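Local coordinates for protein aromatic-amino-acid transaminase TyrB (Burkholderia cenocepacia K56-2Valvano, PDB 4WD2) that probably transfers amino groups between aromatic amino acids and 2-oxo acids, using covalently bound pyridoxal 5'-phosphate, at residues A[225-228]-A[229-233]; A[237-241]-A[242-246]. All coordinates share one frame; numbering follows the deposited sequence.

Interaction 1 (A[225-228]-A[229-233]); sequences FGAG and LDADA
Asp232 reaches back from the short helix 229-232 to the loop that leads into it, gripping consecutive backbone N-H groups with its carboxylate. The turn lies in the large domain of a class I aminotransferase, after strand 215-220 of the central sheet, and illustrates how one buried acid can organise a glycine-rich loop.

The polar contacts centre on this carboxylate. Gly226 N donates to Asp232 OD2 at 2.9 Å, and Ala227 N donates to Asp232 OD1 at 2.8 Å. Both donors arrive on the syn sides of their oxygens, the second further out of the carboxylate plane, by 27°. With CG lying beside its own backbone N (chi1 -76°), the Asp232 side chain is turned back toward the loop, and the two bonds fix the rotation of the carboxylate. Gly224 N, just upstream, adds a further hydrogen bond to OD2, so that three peptide N-H groups donate to the buried acid and would be expected to stabilise its negative charge.

Main-chain bonding closes the turn. Asp232 N donates to Gly228 O at 3.0 Å, a bond of the helical i to i+4 kind that ties the first helical turn to the glycine before it. The positive phi of Gly228 (100°) is a conformation readily taken up by a residue without a side chain. A water molecule links the two segments, donating to Ala227 O and accepting from Ala231 N.

Apolar packing is slight within the turn, but Phe225 and Leu229 carry the loop onto helix 309-338, where Phe225 meets Met322 and Ile326 and Leu229 meets Leu319. Across the turn itself, the methyl groups of the two alanines touch, Ala227 CB lying 3.9 Å from Ala231 CB.

Interaction 2 (A[237-241]-A[242-246]); sequences RELAR and RGVPT
Leu239 O receives the N-H of Val244 at 3.0 Å, while Gly243 N donates to Ala240 O at 3.1 Å; with Gly243 at positive phi (76°), this is a Schellman motif ending helix 234-241. The Gly243 bond comes in above the carbonyl plane of Ala240, 74° out of it, as the chain wraps over the helix end. Arg242 N still bonds to Glu238 O in helical fashion.

The reversal brings Val244 and Thr246 back against Leu239. Leu239 CD2 packs on Val244 CG1 at 3.7 Å, its CD1 branch meets Thr246 CG2, and Ile206 and Val218 extend this apolar cluster to helix 199-211 and strand 215-220.

Farther out, Glu238 and Arg242 pass each other, Glu238 OE2 coming 3.6 Å from Arg242 CD, while the Arg242 guanidinium runs on to Glu203, Asp207 and Glu210 of helix 199-211. Glu238 is instead bridged by Arg241, which bends at chi3 (-64°) and presents its NE edge side-on: NE at 3.0 Å and NH2 at 2.8 Å both donate to Glu238 OE1, which lies nearly in the guanidinium plane.

Interactions 1 and 2 come in series along the chain, their centres about 17 Å apart, and together span the connection between the neighbouring parallel strands 215-220 and 246-251 of the large mixed sheet. Interaction 1 forms the turn into helix 229-232; helix 234-241 follows, and interaction 2 ends it and delivers the chain to strand 246-251. A salt bridge joins them directly, Asp230 OD1 to Arg237 NH1 at 2.8 Å, linking the two successive helices. The first turn leans on the long helix 309-338, the second on helix 199-211, so the two ends of this crossover pack on different helices. Strand 246-251 then leads toward Lys254, which carries the cofactor.

Interaction 1 (A[225-228]-A[229-233])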
loop_
_atom_site.group_PDB
_atom_site.type_symbol
_atom_site.label_atom_id
_atom_site.label_comp_id
_atom_site.label_asym_id
_atom_site.label_seq_id
_atom_site.Cartn_x
_atom_site.Cartn_y
_atom_site.Cartn_z
ATOM N N PHE A 225 -12.820 -15.286 -14.804
ATOM C CA PHE A 225 -14.274 -15.167 -14.661
ATOM C C PHE A 225 -15.062 -15.005 -15.960
ATOM O O PHE A 225 -16.286 -14.929 -15.927
ATOM C CB PHE A 225 -14.616 -13.983 -13.757
ATOM C CG PHE A 225 -14.378 -14.244 -12.303
ATOM C CD1 PHE A 225 -15.277 -14.997 -11.566
ATOM C CD2 PHE A 225 -13.266 -13.731 -11.676
ATOM C CE1 PHE A 225 -15.062 -15.231 -10.231
ATOM C CE2 PHE A 225 -13.045 -13.958 -10.338
ATOM C CZ PHE A 225 -13.940 -14.705 -9.613
ATOM N N GLY A 226 -14.380 -14.931 -17.096
ATOM C CA GLY A 226 -15.071 -14.771 -18.365
ATOM C C GLY A 226 -15.113 -16.068 -19.150
ATOM O O GLY A 226 -16.180 -16.666 -19.325
ATOM N N ALA A 227 -13.947 -16.496 -19.623
ATOM C CA ALA A 227 -13.825 -17.720 -20.406
ATOM C C ALA A 227 -12.592 -18.529 -20.004
ATOM O O ALA A 227 -12.037 -19.278 -20.809
ATOM C CB ALA A 227 -13.776 -17.388 -21.890
ATOM N N GLY A 228 -12.165 -18.382 -18.758
ATOM C CA GLY A 228 -11.007 -19.113 -18.277
ATOM C C GLY A 228 -9.773 -18.231 -18.284
ATOM O O GLY A 228 -9.760 -17.176 -18.915
ATOM N N LEU A 229 -8.734 -18.664 -17.582
ATOM C CA LEU A 229 -7.552 -17.831 -17.358
ATOM C C LEU A 229 -6.856 -17.395 -18.646
ATOM O O LEU A 229 -6.439 -16.245 -18.770
ATOM C CB LEU A 229 -6.561 -18.574 -16.464
ATOM C CG LEU A 229 -7.077 -18.827 -15.048
ATOM C CD1 LEU A 229 -6.276 -19.923 -14.362
ATOM C CD2 LEU A 229 -7.026 -17.543 -14.250
ATOM N N ASP A 230 -6.740 -18.304 -19.607
ATOM C CA ASP A 230 -5.995 -18.010 -20.827
ATOM C C ASP A 230 -6.752 -17.086 -21.779
ATOM O O ASP A 230 -6.200 -16.100 -22.256
ATOM C CB ASP A 230 -5.626 -19.307 -21.542
ATOM C CG ASP A 230 -4.724 -20.195 -20.700
ATOM O OD1 ASP A 230 -3.514 -19.882 -20.590
ATOM O OD2 ASP A 230 -5.226 -21.205 -20.160
ATOM N N ALA A 231 -8.013 -17.405 -22.055
ATOM C CA ALA A 231 -8.818 -16.589 -22.960
ATOM C C ALA A 231 -9.047 -15.192 -22.389
ATOM O O ALA A 231 -9.086 -14.204 -23.126
ATOM C CB ALA A 231 -10.157 -17.276 -23.250
ATOM N N ASP A 232 -9.192 -15.106 -21.071
ATOM C CA ASP A 232 -9.431 -13.819 -20.432
ATOM C C ASP A 232 -8.226 -12.882 -20.600
ATOM O O ASP A 232 -8.380 -11.662 -20.582
ATOM C CB ASP A 232 -9.775 -14.006 -18.944
ATOM C CG ASP A 232 -11.207 -14.504 -18.727
ATOM O OD1 ASP A 232 -11.989 -14.549 -19.699
ATOM O OD2 ASP A 232 -11.561 -14.839 -17.576
ATOM N N ALA A 233 -7.038 -13.447 -20.793
ATOM C CA ALA A 233 -5.839 -12.631 -20.964
ATOM C C ALA A 233 -5.460 -12.382 -22.430
ATOM O O ALA A 233 -4.361 -11.880 -22.697
ATOM C CB ALA A 233 -4.671 -13.277 -20.238
HETATM O O HOH W 1 -9.319 -20.009 -21.364
#

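Interaction 2 (A[237-241]-A[242-246])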
loop_
_atom_site.group_PDB
_atom_site.type_symbol
_atom_site.label_atom_id
_atom_site.label_comp_id
_atom_site.label_asym_id
_atom_site.label_seq_id
_atom_site.Cartn_x
_atom_site.Cartn_y
_atom_site.Cartn_z
ATOM N N ARG A 237 -1.975 -10.692 -23.957
ATOM C CA ARG A 237 -1.019 -11.566 -24.625
ATOM C C ARG A 237 -0.838 -11.176 -26.094
ATOM O O ARG A 237 0.275 -11.234 -26.617
ATOM C CB ARG A 237 -1.460 -13.030 -24.494
ATOM C CG ARG A 237 -1.524 -13.501 -23.050
ATOM C CD ARG A 237 -1.863 -14.996 -22.897
ATOM N NE ARG A 237 -2.000 -15.338 -21.482
ATOM C CZ ARG A 237 -2.292 -16.548 -21.010
ATOM N NH1 ARG A 237 -2.478 -17.564 -21.830
ATOM N NH2 ARG A 237 -2.397 -16.737 -19.706
ATOM N N GLU A 238 -1.922 -10.767 -26.754
ATOM C CA GLU A 238 -1.832 -10.358 -28.157
ATOM C C GLU A 238 -1.126 -9.001 -28.317
ATOM O O GLU A 238 -0.339 -8.819 -29.246
ATOM C CB GLU A 238 -3.227 -10.324 -28.797
ATOM C CG GLU A 238 -3.235 -10.023 -30.293
ATOM C CD GLU A 238 -2.580 -11.116 -31.139
ATOM O OE1 GLU A 238 -2.218 -12.178 -30.595
ATOM O OE2 GLU A 238 -2.428 -10.913 -32.362
ATOM N N LEU A 239 -1.389 -8.060 -27.411
ATOM C CA LEU A 239 -0.644 -6.795 -27.398
ATOM C C LEU A 239 0.858 -7.044 -27.256
ATOM O O LEU A 239 1.674 -6.473 -27.993
ATOM C CB LEU A 239 -1.131 -5.888 -26.261
ATOM C CG LEU A 239 -2.352 -4.995 -26.508
ATOM C CD1 LEU A 239 -2.981 -4.556 -25.196
ATOM C CD2 LEU A 239 -1.976 -3.770 -27.344
ATOM N N ALA A 240 1.215 -7.918 -26.320
ATOM C CA ALA A 240 2.614 -8.236 -26.061
ATOM C C ALA A 240 3.275 -9.030 -27.198
ATOM O O ALA A 240 4.445 -8.802 -27.512
ATOM C CB ALA A 240 2.739 -8.995 -24.742
ATOM N N ARG A 241 2.546 -9.955 -27.819
ATOM C CA ARG A 241 3.099 -10.684 -28.961
ATOM C C ARG A 241 3.426 -9.739 -30.119
ATOM O O ARG A 241 4.350 -9.983 -30.901
ATOM C CB ARG A 241 2.132 -11.772 -29.441
ATOM C CG ARG A 241 2.235 -13.104 -28.685
ATOM C CD ARG A 241 1.395 -14.189 -29.362
ATOM N NE ARG A 241 -0.037 -13.884 -29.348
ATOM C CZ ARG A 241 -0.886 -14.289 -28.401
ATOM N NH1 ARG A 241 -0.452 -15.014 -27.377
ATOM N NH2 ARG A 241 -2.174 -13.966 -28.475
ATOM N N ARG A 242 2.664 -8.657 -30.222
ATOM C CA ARG A 242 2.815 -7.734 -31.337
ATOM C C ARG A 242 3.765 -6.591 -30.993
ATOM O O ARG A 242 3.967 -5.676 -31.790
ATOM C CB ARG A 242 1.442 -7.197 -31.763
ATOM C CG ARG A 242 0.571 -8.262 -32.437
ATOM C CD ARG A 242 -0.784 -7.713 -32.871
ATOM N NE ARG A 242 -0.643 -6.575 -33.778
ATOM C CZ ARG A 242 -1.657 -5.971 -34.392
ATOM N NH1 ARG A 242 -2.899 -6.394 -34.196
ATOM N NH2 ARG A 242 -1.424 -4.939 -35.199
ATOM N N GLY A 243 4.340 -6.654 -29.797
ATOM C CA GLY A 243 5.367 -5.713 -29.380
ATOM C C GLY A 243 4.879 -4.331 -28.984
ATOM O O GLY A 243 5.648 -3.371 -28.982
ATOM N N VAL A 244 3.603 -4.216 -28.643
ATOM C CA VAL A 244 3.027 -2.920 -28.296
ATOM C C VAL A 244 3.360 -2.549 -26.849
ATOM O O VAL A 244 3.189 -3.372 -25.948
ATOM C CB VAL A 244 1.491 -2.926 -28.508
ATOM C CG1 VAL A 244 0.876 -1.590 -28.104
ATOM C CG2 VAL A 244 1.164 -3.244 -29.968
ATOM N N PRO A 245 3.861 -1.317 -26.626
ATOM C CA PRO A 245 4.097 -0.810 -25.267
ATOM C C PRO A 245 2.824 -0.857 -24.439
ATOM O O PRO A 245 1.896 -0.100 -24.714
ATOM C CB PRO A 245 4.541 0.643 -25.496
ATOM C CG PRO A 245 4.043 0.982 -26.888
ATOM C CD PRO A 245 4.199 -0.309 -27.648
ATOM N N THR A 246 2.777 -1.726 -23.439
ATOM C CA THR A 246 1.535 -1.961 -22.715
ATOM C C THR A 246 1.763 -2.033 -21.213
ATOM O O THR A 246 2.705 -2.679 -20.754
ATOM C CB THR A 246 0.867 -3.276 -23.186
ATOM O OG1 THR A 246 0.653 -3.221 -24.603
ATOM C CG2 THR A 246 -0.461 -3.517 -22.475
#